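Local coordinates for protein NDP-N-acetyl-D-galactosaminuronic acid dehydrogenase (Methanosarcina mazei Go1, PDB 3G79) that probably oxidises UDP-N-acetyl-D-mannosamine to the corresponding uronate with two molecules of NAD+, as a member of the UDP-glucose/GDP-mannose dehydrogenase family, at residues P333-M336 with Y337-V341; N250-A253 with L254-A258. One frame throughout, in Å; residues are numbered along the deposited sequence.

Interaction 1 (333-336 with 337-341) and interaction 2 (250-253 with 254-258) are two local helix contacts whose centres lie about 14 Å apart. The first is on helix 321-345, the second near the end of helix 228-258. The two helices meet through these residues. H335 NE2 lies 2.6 Å from E257 OE1, a probable hydrogen bond. Beside it H335 CE1 packs on L254 CD2 at 3.5 Å, and L339 CD2 comes within 3.7 Å of E257 OE2. Both interactions also reach the second subunit, so this helix pair is part of the dimer interface.

Interaction 1: residues P333-M336 with Y337-V341; sequences PAHM and YNLTV
The carbonyl oxygen M336 O takes two backbone N-H groups. T340 N makes a hydrogen bond to M336 O at 3.0 Å, and L339 N adds a weak hydrogen bond, N-H...O angle 122°. T340 CG2 lies against the same oxygen. The stronger partner of L339 N is H335 O, one residue earlier, so this N-H is shared between two carbonyls. Y337 N to P333 O and N338 N to A334 O continue the alpha-helical i to i+4 pattern of helix 321-345.

H335 and L339 carry the side-chain contact. L339 CG sits over one face of the imidazole, 4.0 Å from its centroid and offset toward the rim, as a CH-pi contact. L339 CD1 reaches H335 NE2 at 3.5 Å. H335 CG is anti to the backbone N (chi1 178°), which swings the ring along the helix toward L339. The imidazole is hydrogen-bonded at both nitrogens: NE2 to E257 on helix 228-258, and ND1 to D313 of the second subunit. N338 ND2 is hydrogen-bonded to the same D313 oxygen. With an alanine here, E257 and D313 of the second subunit would each probably lose a polar mate, and L339 the ring face beneath it.

M336 bends at chi2 and chi3, and its CE meets L339 CD1 at 3.5 Å. M336 also touches Y378 and I447. A ring between two carboxylates, with a leucine over its face, is likely to favour a protonated histidine and to leave the ring little freedom to turn.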
loop_
_atom_site.group_PDB
_atom_site.type_symbol
_atom_site.label_atom_id
_atom_site.label_comp_id
_atom_site.label_asym_id
_atom_site.label_seq_id
_atom_site.Cartn_x
_atom_site.Cartn_y
_atom_site.Cartn_z
ATOM N N PRO A 333 -9.945 -15.305 -10.878
ATOM C CA PRO A 333 -10.687 -16.497 -11.285
ATOM C C PRO A 333 -10.233 -17.116 -12.596
ATOM O O PRO A 333 -10.102 -18.346 -12.643
ATOM C CB PRO A 333 -12.149 -16.004 -11.384
ATOM C CG PRO A 333 -12.225 -15.085 -10.295
ATOM C CD PRO A 333 -10.878 -14.289 -10.363
ATOM N N ALA A 334 -9.987 -16.311 -13.627
ATOM C CA ALA A 334 -9.473 -16.857 -14.889
ATOM C C ALA A 334 -8.081 -17.466 -14.674
ATOM O O ALA A 334 -7.773 -18.506 -15.266
ATOM C CB ALA A 334 -9.460 -15.823 -16.051
ATOM N N HIS A 335 -7.283 -16.868 -13.795
ATOM C CA HIS A 335 -5.974 -17.421 -13.526
ATOM C C HIS A 335 -6.086 -18.784 -12.843
ATOM O O HIS A 335 -5.288 -19.716 -13.139
ATOM C CB HIS A 335 -5.086 -16.464 -12.720
ATOM C CG HIS A 335 -3.749 -17.042 -12.395
ATOM N ND1 HIS A 335 -2.793 -17.303 -13.362
ATOM C CD2 HIS A 335 -3.231 -17.484 -11.228
ATOM C CE1 HIS A 335 -1.729 -17.839 -12.790
ATOM N NE2 HIS A 335 -1.972 -17.961 -11.499
ATOM N N MET A 336 -7.088 -18.916 -11.961
ATOM C CA MET A 336 -7.316 -20.162 -11.212
ATOM C C MET A 336 -7.659 -21.237 -12.197
ATOM O O MET A 336 -7.031 -22.303 -12.189
ATOM C CB MET A 336 -8.417 -20.007 -10.145
ATOM C CG MET A 336 -7.925 -19.420 -8.796
ATOM S SD MET A 336 -7.040 -20.615 -7.729
ATOM C CE MET A 336 -5.459 -19.963 -8.046
ATOM N N TYR A 337 -8.637 -20.934 -13.064
ATOM C CA TYR A 337 -8.997 -21.776 -14.201
ATOM C C TYR A 337 -7.813 -22.196 -15.092
ATOM O O TYR A 337 -7.678 -23.364 -15.375
ATOM C CB TYR A 337 -10.061 -21.085 -15.050
ATOM C CG TYR A 337 -10.456 -21.899 -16.234
ATOM C CD1 TYR A 337 -11.330 -22.976 -16.096
ATOM C CD2 TYR A 337 -9.947 -21.610 -17.515
ATOM C CE1 TYR A 337 -11.697 -23.745 -17.192
ATOM C CE2 TYR A 337 -10.308 -22.374 -18.615
ATOM C CZ TYR A 337 -11.179 -23.438 -18.431
ATOM O OH TYR A 337 -11.538 -24.194 -19.492
ATOM N N ASN A 338 -6.967 -21.265 -15.554
ATOM C CA ASN A 338 -5.760 -21.650 -16.341
ATOM C C ASN A 338 -4.836 -22.605 -15.592
ATOM O O ASN A 338 -4.188 -23.426 -16.196
ATOM C CB ASN A 338 -4.917 -20.440 -16.809
ATOM C CG ASN A 338 -5.701 -19.447 -17.673
ATOM O OD1 ASN A 338 -6.552 -19.820 -18.514
ATOM N ND2 ASN A 338 -5.424 -18.194 -17.473
ATOM N N LEU A 339 -4.750 -22.468 -14.278
ATOM C CA LEU A 339 -3.882 -23.303 -13.482
ATOM C C LEU A 339 -4.481 -24.705 -13.416
ATOM O O LEU A 339 -3.756 -25.711 -13.525
ATOM C CB LEU A 339 -3.744 -22.724 -12.067
ATOM C CG LEU A 339 -2.887 -21.495 -11.725
ATOM C CD1 LEU A 339 -2.982 -21.099 -10.212
ATOM C CD2 LEU A 339 -1.427 -21.667 -12.132
ATOM N N THR A 340 -5.803 -24.787 -13.302
ATOM C CA THR A 340 -6.428 -26.106 -13.252
ATOM C C THR A 340 -6.371 -26.836 -14.605
ATOM O O THR A 340 -6.032 -28.028 -14.645
ATOM C CB THR A 340 -7.837 -26.161 -12.497
ATOM O OG1 THR A 340 -8.700 -27.122 -13.119
ATOM C CG2 THR A 340 -8.525 -24.837 -12.472
ATOM N N VAL A 341 -6.657 -26.123 -15.696
ATOM C CA VAL A 341 -6.368 -26.605 -17.054
ATOM C C VAL A 341 -4.906 -26.998 -17.197
ATOM O O VAL A 341 -4.590 -28.093 -17.651
ATOM C CB VAL A 341 -6.740 -25.543 -18.135
ATOM C CG1 VAL A 341 -6.195 -25.919 -19.517
ATOM C CG2 VAL A 341 -8.244 -25.418 -18.260
#

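Interaction 2: residues N250-A253 with L254-A258; sequences NQLA and LYCEA
L254 is hydrogen-bonded through its backbone N to N250 O at 3.1 Å, and its CG rests near the same oxygen. The N250 amide also reaches out from helix 228-258: OD1 takes G286 N, and ND2 is hydrogen-bonded to N329.

Y255 N is hydrogen-bonded to Q251 O. The Y255 ring carries the main side-chain contact. The Q251 amide lies over one face, with CD 4.1 Å above the plane and offset toward the rim. Amide and ring planes are 27° apart. Q251 NE2 stands 3.8 Å from Y255 CZ. The bend at chi2 (90°) of Q251 folds the amide back over the tyrosine. The phenol OH is hydrogen-bonded to E302 of the second subunit, and L312 of the second subunit packs against Y255.

These i to i+4 pairs belong to the last turns of helix 228-258, in the central domain of the dehydrogenase family.

C256 N is hydrogen-bonded to L252 O at 2.7 Å, with a weak bond to A253 O. C256 SG and L252 CD2 are 4.3 Å apart, a loose apolar contact.

E257 N is hydrogen-bonded to A253 O at 3.0 Å. Its chain extends beyond CG to place the carboxylate by helix 321-345; OE1 is hydrogen-bonded to H335 NE2 and to G469 N.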
loop_
_atom_site.group_PDB
_atom_site.type_symbol
_atom_site.label_atom_id
_atom_site.label_comp_id
_atom_site.label_asym_id
_atom_site.label_seq_id
_atom_site.Cartn_x
_atom_site.Cartn_y
_atom_site.Cartn_z
ATOM N N ASN A 250 -1.271 -9.908 -5.749
ATOM C CA ASN A 250 -1.823 -10.850 -6.700
ATOM C C ASN A 250 -0.940 -10.772 -7.909
ATOM O O ASN A 250 -0.516 -11.783 -8.432
ATOM C CB ASN A 250 -3.279 -10.512 -7.066
ATOM C CG ASN A 250 -4.274 -11.095 -6.075
ATOM O OD1 ASN A 250 -3.951 -12.018 -5.320
ATOM N ND2 ASN A 250 -5.502 -10.582 -6.086
ATOM N N GLN A 251 -0.653 -9.555 -8.323
ATOM C CA GLN A 251 0.252 -9.294 -9.427
ATOM C C GLN A 251 1.651 -9.867 -9.198
ATOM O O GLN A 251 2.262 -10.405 -10.122
ATOM C CB GLN A 251 0.361 -7.793 -9.650
ATOM C CG GLN A 251 1.550 -7.379 -10.442
ATOM C CD GLN A 251 1.279 -7.328 -11.902
ATOM O OE1 GLN A 251 0.666 -8.247 -12.490
ATOM N NE2 GLN A 251 1.751 -6.246 -12.532
ATOM N N LEU A 252 2.156 -9.779 -7.985
ATOM C CA LEU A 252 3.516 -10.223 -7.754
ATOM C C LEU A 252 3.480 -11.747 -7.834
ATOM O O LEU A 252 4.419 -12.367 -8.346
ATOM C CB LEU A 252 4.026 -9.749 -6.400
ATOM C CG LEU A 252 5.476 -9.509 -6.020
ATOM C CD1 LEU A 252 5.726 -10.346 -4.780
ATOM C CD2 LEU A 252 6.570 -9.674 -7.148
ATOM N N ALA A 253 2.362 -12.319 -7.372
ATOM C CA ALA A 253 2.139 -13.744 -7.484
ATOM C C ALA A 253 2.228 -14.195 -8.955
ATOM O O ALA A 253 2.983 -15.101 -9.251
ATOM C CB ALA A 253 0.794 -14.165 -6.815
ATOM N N LEU A 254 1.503 -13.562 -9.871
ATOM C CA LEU A 254 1.696 -13.877 -11.297
ATOM C C LEU A 254 3.185 -13.774 -11.716
ATOM O O LEU A 254 3.714 -14.689 -12.261
ATOM C CB LEU A 254 0.791 -13.040 -12.201
ATOM C CG LEU A 254 -0.668 -13.062 -11.780
ATOM C CD1 LEU A 254 -1.490 -12.040 -12.513
ATOM C CD2 LEU A 254 -1.238 -14.421 -12.007
ATOM N N TYR A 255 3.875 -12.699 -11.365
ATOM C CA TYR A 255 5.306 -12.577 -11.670
ATOM C C TYR A 255 6.148 -13.696 -11.062
ATOM O O TYR A 255 7.117 -14.149 -11.671
ATOM C CB TYR A 255 5.821 -11.202 -11.231
ATOM C CG TYR A 255 5.435 -10.081 -12.174
ATOM C CD1 TYR A 255 5.916 -8.773 -11.989
ATOM C CD2 TYR A 255 4.615 -10.324 -13.263
ATOM C CE1 TYR A 255 5.573 -7.744 -12.873
ATOM C CE2 TYR A 255 4.271 -9.321 -14.134
ATOM C CZ TYR A 255 4.746 -8.032 -13.941
ATOM O OH TYR A 255 4.373 -7.060 -14.857
ATOM N N CYS A 256 5.764 -14.174 -9.870
ATOM C CA CYS A 256 6.574 -15.173 -9.194
ATOM C C CYS A 256 6.391 -16.540 -9.820
ATOM O O CYS A 256 7.323 -17.374 -9.850
ATOM C CB CYS A 256 6.280 -15.230 -7.704
ATOM S SG CYS A 256 7.097 -13.946 -6.852
ATOM N N GLU A 257 5.182 -16.769 -10.296
ATOM C CA GLU A 257 4.925 -17.935 -11.103
ATOM C C GLU A 257 5.833 -17.980 -12.327
ATOM O O GLU A 257 6.451 -19.001 -12.607
ATOM C CB GLU A 257 3.470 -17.986 -11.529
ATOM C CG GLU A 257 2.606 -18.671 -10.560
ATOM C CD GLU A 257 1.154 -18.647 -11.047
ATOM O OE1 GLU A 257 0.263 -18.430 -10.205
ATOM O OE2 GLU A 257 0.920 -18.827 -12.277
ATOM N N ALA A 258 5.932 -16.865 -13.023
ATOM C CA ALA A 258 6.750 -16.810 -14.225
ATOM C C ALA A 258 8.225 -17.098 -13.928
ATOM O O ALA A 258 8.912 -17.606 -14.795
ATOM C CB ALA A 258 6.610 -15.451 -14.876
#